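Long-range contact in uncharacterized protein (Legionella longbeachae NSW150, PDB 4JZA), which probably removes the 3-phosphate from phosphatidylinositol 3-phosphate, acting as a phosphoinositide phosphatase in the interaction of the pathogen with its host: residues 201-214 against 296-308. Sequence-based numbering, arbitrary orientation.
Sequences HAYFCNLDQGVTSY and IWDTATQISSLPQ
Y214 and A300 meet in the apolar half of this contact, where the A300 methyl lies at the edge of the Y214 ring, with CD1 4.0 Å from CB. A300 CB also touches F204 CE1 at 3.9 Å. I296 CD1 reaches Y214 CE1 at 3.5 Å and also approaches F204 CZ. W297 CB lies against Y214 CB, while its indole leads away. With CG anti to the backbone N (chi1 -163°), the Y214 ring is directed across I296. The Y214 hydroxyl bonds to L288 O. Further along, C205 SG touches I303 CG2 at 3.8 Å. L207 CD2 rests on T301 CG2. W192 of helix 191-194 packs against I296, A300 and I303.

One hydrogen bond joins the segments. S304 OG donates to L207 O over 2.6 Å, in the carbonyl plane, with a C=O...OG angle of 148°. At the far end, extended Q308 brings NE2 to the edge of the H201 ring, 3.3 Å from CD2.

The chemistry is mainly apolar packing. It sets the loop between helices 293-296 and 308-311 against helix 198-206 and the start of helix 214-234, with one polar link to the chain just after helix 198-206.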
loop_
_atom_site.group_PDB
_atom_site.type_symbol
_atom_site.label_atom_id
_atom_site.label_comp_id
_atom_site.label_asym_id
_atom_site.label_seq_id
_atom_site.Cartn_x
_atom_site.Cartn_y
_atom_site.Cartn_z
ATOM N N HIS A 201 4.637 -21.576 -15.741
ATOM C CA HIS A 201 4.599 -20.109 -15.859
ATOM C C HIS A 201 5.813 -19.624 -16.644
ATOM O O HIS A 201 5.672 -18.738 -17.509
ATOM C CB HIS A 201 4.583 -19.437 -14.472
ATOM C CG HIS A 201 3.969 -18.062 -14.446
ATOM N ND1 HIS A 201 2.610 -17.846 -14.535
ATOM C CD2 HIS A 201 4.522 -16.837 -14.301
ATOM C CE1 HIS A 201 2.351 -16.553 -14.440
ATOM N NE2 HIS A 201 3.498 -15.918 -14.315
ATOM N N ALA A 202 6.988 -20.190 -16.374
ATOM C CA ALA A 202 8.143 -19.778 -17.128
ATOM C C ALA A 202 7.993 -20.156 -18.612
ATOM O O ALA A 202 8.400 -19.372 -19.511
ATOM C CB ALA A 202 9.410 -20.372 -16.564
ATOM N N TYR A 203 7.415 -21.337 -18.874
ATOM C CA TYR A 203 7.261 -21.814 -20.258
ATOM C C TYR A 203 6.504 -20.784 -21.084
ATOM O O TYR A 203 7.024 -20.269 -22.048
ATOM C CB TYR A 203 6.561 -23.183 -20.328
ATOM C CG TYR A 203 6.483 -23.765 -21.727
ATOM C CD1 TYR A 203 7.572 -24.406 -22.271
ATOM C CD2 TYR A 203 5.357 -23.686 -22.483
ATOM C CE1 TYR A 203 7.554 -24.952 -23.528
ATOM C CE2 TYR A 203 5.328 -24.216 -23.765
ATOM C CZ TYR A 203 6.432 -24.862 -24.282
ATOM O OH TYR A 203 6.477 -25.404 -25.560
ATOM N N PHE A 204 5.300 -20.448 -20.670
ATOM C CA PHE A 204 4.450 -19.582 -21.470
ATOM C C PHE A 204 4.931 -18.141 -21.463
ATOM O O PHE A 204 4.816 -17.442 -22.460
ATOM C CB PHE A 204 2.992 -19.650 -20.980
ATOM C CG PHE A 204 2.295 -20.948 -21.290
ATOM C CD1 PHE A 204 1.894 -21.246 -22.582
ATOM C CD2 PHE A 204 2.021 -21.870 -20.290
ATOM C CE1 PHE A 204 1.250 -22.452 -22.865
ATOM C CE2 PHE A 204 1.367 -23.065 -20.561
ATOM C CZ PHE A 204 0.985 -23.359 -21.846
ATOM N N CYS A 205 5.464 -17.671 -20.347
ATOM C CA CYS A 205 5.881 -16.251 -20.285
ATOM C C CYS A 205 7.162 -16.003 -21.064
ATOM O O CYS A 205 7.434 -14.880 -21.426
ATOM C CB CYS A 205 6.005 -15.726 -18.832
ATOM S SG CYS A 205 4.406 -15.618 -17.981
ATOM N N ASN A 206 7.933 -17.046 -21.351
ATOM C CA ASN A 206 9.163 -16.876 -22.147
ATOM C C ASN A 206 9.084 -17.409 -23.561
ATOM O O ASN A 206 10.047 -17.303 -24.322
ATOM C CB ASN A 206 10.325 -17.503 -21.421
ATOM C CG ASN A 206 10.629 -16.769 -20.140
ATOM O OD1 ASN A 206 11.198 -15.696 -20.176
ATOM N ND2 ASN A 206 10.202 -17.319 -19.013
ATOM N N LEU A 207 7.918 -17.929 -23.925
ATOM C CA LEU A 207 7.718 -18.542 -25.224
ATOM C C LEU A 207 8.189 -17.621 -26.334
ATOM O O LEU A 207 7.739 -16.473 -26.442
ATOM C CB LEU A 207 6.232 -18.842 -25.437
ATOM C CG LEU A 207 5.860 -19.782 -26.577
ATOM C CD1 LEU A 207 6.323 -21.198 -26.254
ATOM C CD2 LEU A 207 4.359 -19.714 -26.812
ATOM N N ASP A 208 9.091 -18.151 -27.149
ATOM C CA ASP A 208 9.584 -17.512 -28.361
ATOM C C ASP A 208 8.479 -17.144 -29.384
ATOM O O ASP A 208 7.551 -17.909 -29.592
ATOM C CB ASP A 208 10.577 -18.459 -29.008
ATOM C CG ASP A 208 11.198 -17.884 -30.224
ATOM O OD1 ASP A 208 11.264 -16.657 -30.371
ATOM O OD2 ASP A 208 11.626 -18.649 -31.069
ATOM N N GLN A 209 8.586 -15.962 -30.005
ATOM C CA GLN A 209 7.562 -15.454 -30.939
ATOM C C GLN A 209 7.587 -16.205 -32.292
ATOM O O GLN A 209 6.744 -15.961 -33.171
ATOM C CB GLN A 209 7.663 -13.911 -31.119
ATOM C CG GLN A 209 6.487 -13.089 -30.541
ATOM C CD GLN A 209 6.772 -12.381 -29.202
ATOM O OE1 GLN A 209 6.562 -11.164 -29.076
ATOM N NE2 GLN A 209 7.224 -13.138 -28.200
ATOM N N GLY A 210 8.536 -17.125 -32.457
ATOM C CA GLY A 210 8.453 -18.081 -33.568
ATOM C C GLY A 210 7.347 -19.129 -33.421
ATOM O O GLY A 210 6.958 -19.771 -34.399
ATOM N N VAL A 211 6.850 -19.312 -32.194
ATOM C CA VAL A 211 5.781 -20.274 -31.888
ATOM C C VAL A 211 4.442 -19.557 -31.901
ATOM O O VAL A 211 4.128 -18.889 -30.949
ATOM C CB VAL A 211 6.014 -20.913 -30.515
ATOM C CG1 VAL A 211 4.907 -21.877 -30.173
ATOM C CG2 VAL A 211 7.342 -21.651 -30.470
ATOM N N THR A 212 3.670 -19.695 -32.982
ATOM C CA THR A 212 2.546 -18.788 -33.296
ATOM C C THR A 212 1.169 -19.441 -33.155
ATOM O O THR A 212 0.141 -18.854 -33.553
ATOM C CB THR A 212 2.617 -18.290 -34.774
ATOM O OG1 THR A 212 2.215 -19.345 -35.656
ATOM C CG2 THR A 212 4.030 -17.820 -35.188
ATOM N N SER A 213 1.110 -20.658 -32.622
ATOM C CA SER A 213 -0.196 -21.292 -32.451
ATOM C C SER A 213 -0.141 -22.372 -31.406
ATOM O O SER A 213 0.944 -22.831 -31.042
ATOM C CB SER A 213 -0.686 -21.897 -33.767
ATOM O OG SER A 213 -0.033 -23.137 -33.989
ATOM N N TYR A 214 -1.322 -22.799 -30.950
ATOM C CA TYR A 214 -1.399 -23.783 -29.888
ATOM C C TYR A 214 -0.878 -25.145 -30.441
ATOM O O TYR A 214 -0.089 -25.843 -29.803
ATOM C CB TYR A 214 -2.810 -23.844 -29.285
ATOM C CG TYR A 214 -2.769 -24.537 -27.946
ATOM C CD1 TYR A 214 -2.152 -23.947 -26.851
ATOM C CD2 TYR A 214 -3.257 -25.830 -27.788
ATOM C CE1 TYR A 214 -2.055 -24.608 -25.637
ATOM C CE2 TYR A 214 -3.160 -26.490 -26.571
ATOM C CZ TYR A 214 -2.565 -25.871 -25.512
ATOM O OH TYR A 214 -2.457 -26.534 -24.341
ATOM N N ILE A 296 -7.329 -22.107 -23.474
ATOM C CA ILE A 296 -6.113 -21.388 -23.780
ATOM C C ILE A 296 -5.622 -21.361 -25.198
ATOM O O ILE A 296 -4.639 -20.700 -25.476
ATOM C CB ILE A 296 -4.967 -21.848 -22.884
ATOM C CG1 ILE A 296 -4.389 -23.211 -23.248
ATOM C CG2 ILE A 296 -5.479 -21.899 -21.476
ATOM C CD1 ILE A 296 -3.113 -23.502 -22.473
ATOM N N TRP A 297 -6.272 -22.056 -26.113
ATOM C CA TRP A 297 -5.686 -22.207 -27.457
ATOM C C TRP A 297 -5.581 -20.894 -28.245
ATOM O O TRP A 297 -4.793 -20.804 -29.173
ATOM C CB TRP A 297 -6.508 -23.187 -28.289
ATOM C CG TRP A 297 -7.809 -22.676 -28.614
ATOM C CD1 TRP A 297 -8.952 -22.898 -27.933
ATOM C CD2 TRP A 297 -8.144 -21.839 -29.704
ATOM N NE1 TRP A 297 -10.006 -22.292 -28.552
ATOM C CE2 TRP A 297 -9.532 -21.606 -29.632
ATOM C CE3 TRP A 297 -7.420 -21.289 -30.757
ATOM C CZ2 TRP A 297 -10.210 -20.842 -30.563
ATOM C CZ3 TRP A 297 -8.092 -20.520 -31.691
ATOM C CH2 TRP A 297 -9.474 -20.302 -31.587
ATOM N N ASP A 298 -6.435 -19.918 -27.937
ATOM C CA ASP A 298 -6.371 -18.657 -28.647
ATOM C C ASP A 298 -5.546 -17.621 -27.909
ATOM O O ASP A 298 -5.366 -16.538 -28.405
ATOM C CB ASP A 298 -7.750 -18.075 -28.937
ATOM C CG ASP A 298 -7.786 -17.248 -30.275
ATOM O OD1 ASP A 298 -6.728 -16.962 -30.870
ATOM O OD2 ASP A 298 -8.886 -16.895 -30.766
ATOM N N THR A 299 -5.052 -17.932 -26.725
ATOM C CA THR A 299 -4.414 -16.900 -25.938
ATOM C C THR A 299 -3.022 -17.292 -25.464
ATOM O O THR A 299 -2.227 -16.437 -25.155
ATOM C CB THR A 299 -5.340 -16.439 -24.774
ATOM O OG1 THR A 299 -5.236 -17.310 -23.644
ATOM C CG2 THR A 299 -6.807 -16.417 -25.234
ATOM N N ALA A 300 -2.693 -18.570 -25.463
ATOM C CA ALA A 300 -1.463 -18.988 -24.867
ATOM C C ALA A 300 -0.240 -18.369 -25.514
ATOM O O ALA A 300 0.758 -18.181 -24.856
ATOM C CB ALA A 300 -1.364 -20.502 -24.914
ATOM N N THR A 301 -0.273 -18.095 -26.807
ATOM C CA THR A 301 0.928 -17.620 -27.474
ATOM C C THR A 301 1.042 -16.112 -27.419
ATOM O O THR A 301 2.002 -15.546 -27.920
ATOM C CB THR A 301 1.017 -18.062 -28.955
ATOM O OG1 THR A 301 -0.149 -17.648 -29.641
ATOM C CG2 THR A 301 1.190 -19.544 -29.047
ATOM N N GLN A 302 0.088 -15.465 -26.774
ATOM C CA GLN A 302 0.131 -14.025 -26.652
ATOM C C GLN A 302 0.786 -13.546 -25.390
ATOM O O GLN A 302 1.113 -12.351 -25.265
ATOM C CB GLN A 302 -1.276 -13.512 -26.733
ATOM C CG GLN A 302 -1.840 -13.764 -28.112
ATOM C CD GLN A 302 -3.260 -13.355 -28.205
ATOM O OE1 GLN A 302 -3.772 -12.666 -27.335
ATOM N NE2 GLN A 302 -3.928 -13.815 -29.224
ATOM N N ILE A 303 0.989 -14.475 -24.457
ATOM C CA ILE A 303 1.503 -14.121 -23.146
ATOM C C ILE A 303 2.888 -13.471 -23.242
ATOM O O ILE A 303 3.104 -12.385 -22.696
ATOM C CB ILE A 303 1.534 -15.331 -22.187
ATOM C CG1 ILE A 303 0.131 -15.931 -21.972
ATOM C CG2 ILE A 303 2.062 -14.918 -20.825
ATOM C CD1 ILE A 303 -0.953 -14.963 -21.520
ATOM N N SER A 304 3.805 -14.112 -23.959
ATOM C CA SER A 304 5.209 -13.712 -23.924
ATOM C C SER A 304 5.471 -12.360 -24.535
ATOM O O SER A 304 6.582 -11.861 -24.475
ATOM C CB SER A 304 6.086 -14.753 -24.616
ATOM O OG SER A 304 5.756 -14.815 -25.973
ATOM N N SER A 305 4.456 -11.760 -25.132
ATOM C CA SER A 305 4.585 -10.374 -25.631
ATOM C C SER A 305 4.749 -9.295 -24.551
ATOM O O SER A 305 5.253 -8.222 -24.832
ATOM C CB SER A 305 3.352 -10.017 -26.446
ATOM O OG SER A 305 3.369 -10.739 -27.641
ATOM N N LEU A 306 4.241 -9.566 -23.353
ATOM C CA LEU A 306 4.359 -8.678 -22.232
ATOM C C LEU A 306 5.201 -9.341 -21.155
ATOM O O LEU A 306 5.317 -10.527 -21.080
ATOM C CB LEU A 306 2.991 -8.344 -21.698
ATOM C CG LEU A 306 2.225 -7.480 -22.672
ATOM C CD1 LEU A 306 0.768 -7.319 -22.218
ATOM C CD2 LEU A 306 2.926 -6.142 -22.827
ATOM N N PRO A 307 5.808 -8.547 -20.313
ATOM C CA PRO A 307 6.711 -9.076 -19.305
ATOM C C PRO A 307 6.044 -9.795 -18.149
ATOM O O PRO A 307 4.935 -9.459 -17.751
ATOM C CB PRO A 307 7.395 -7.834 -18.798
ATOM C CG PRO A 307 6.373 -6.758 -19.002
ATOM C CD PRO A 307 5.676 -7.078 -20.261
ATOM N N GLN A 308 6.754 -10.787 -17.619
ATOM C CA GLN A 308 6.249 -11.656 -16.559
ATOM C C GLN A 308 5.879 -10.882 -15.285
ATOM O O GLN A 308 4.917 -11.222 -14.621
ATOM C CB GLN A 308 7.283 -12.737 -16.295
ATOM C CG GLN A 308 6.852 -13.872 -15.402
ATOM C CD GLN A 308 8.001 -14.849 -15.149
ATOM O OE1 GLN A 308 9.179 -14.508 -15.312
ATOM N NE2 GLN A 308 7.667 -16.066 -14.733
#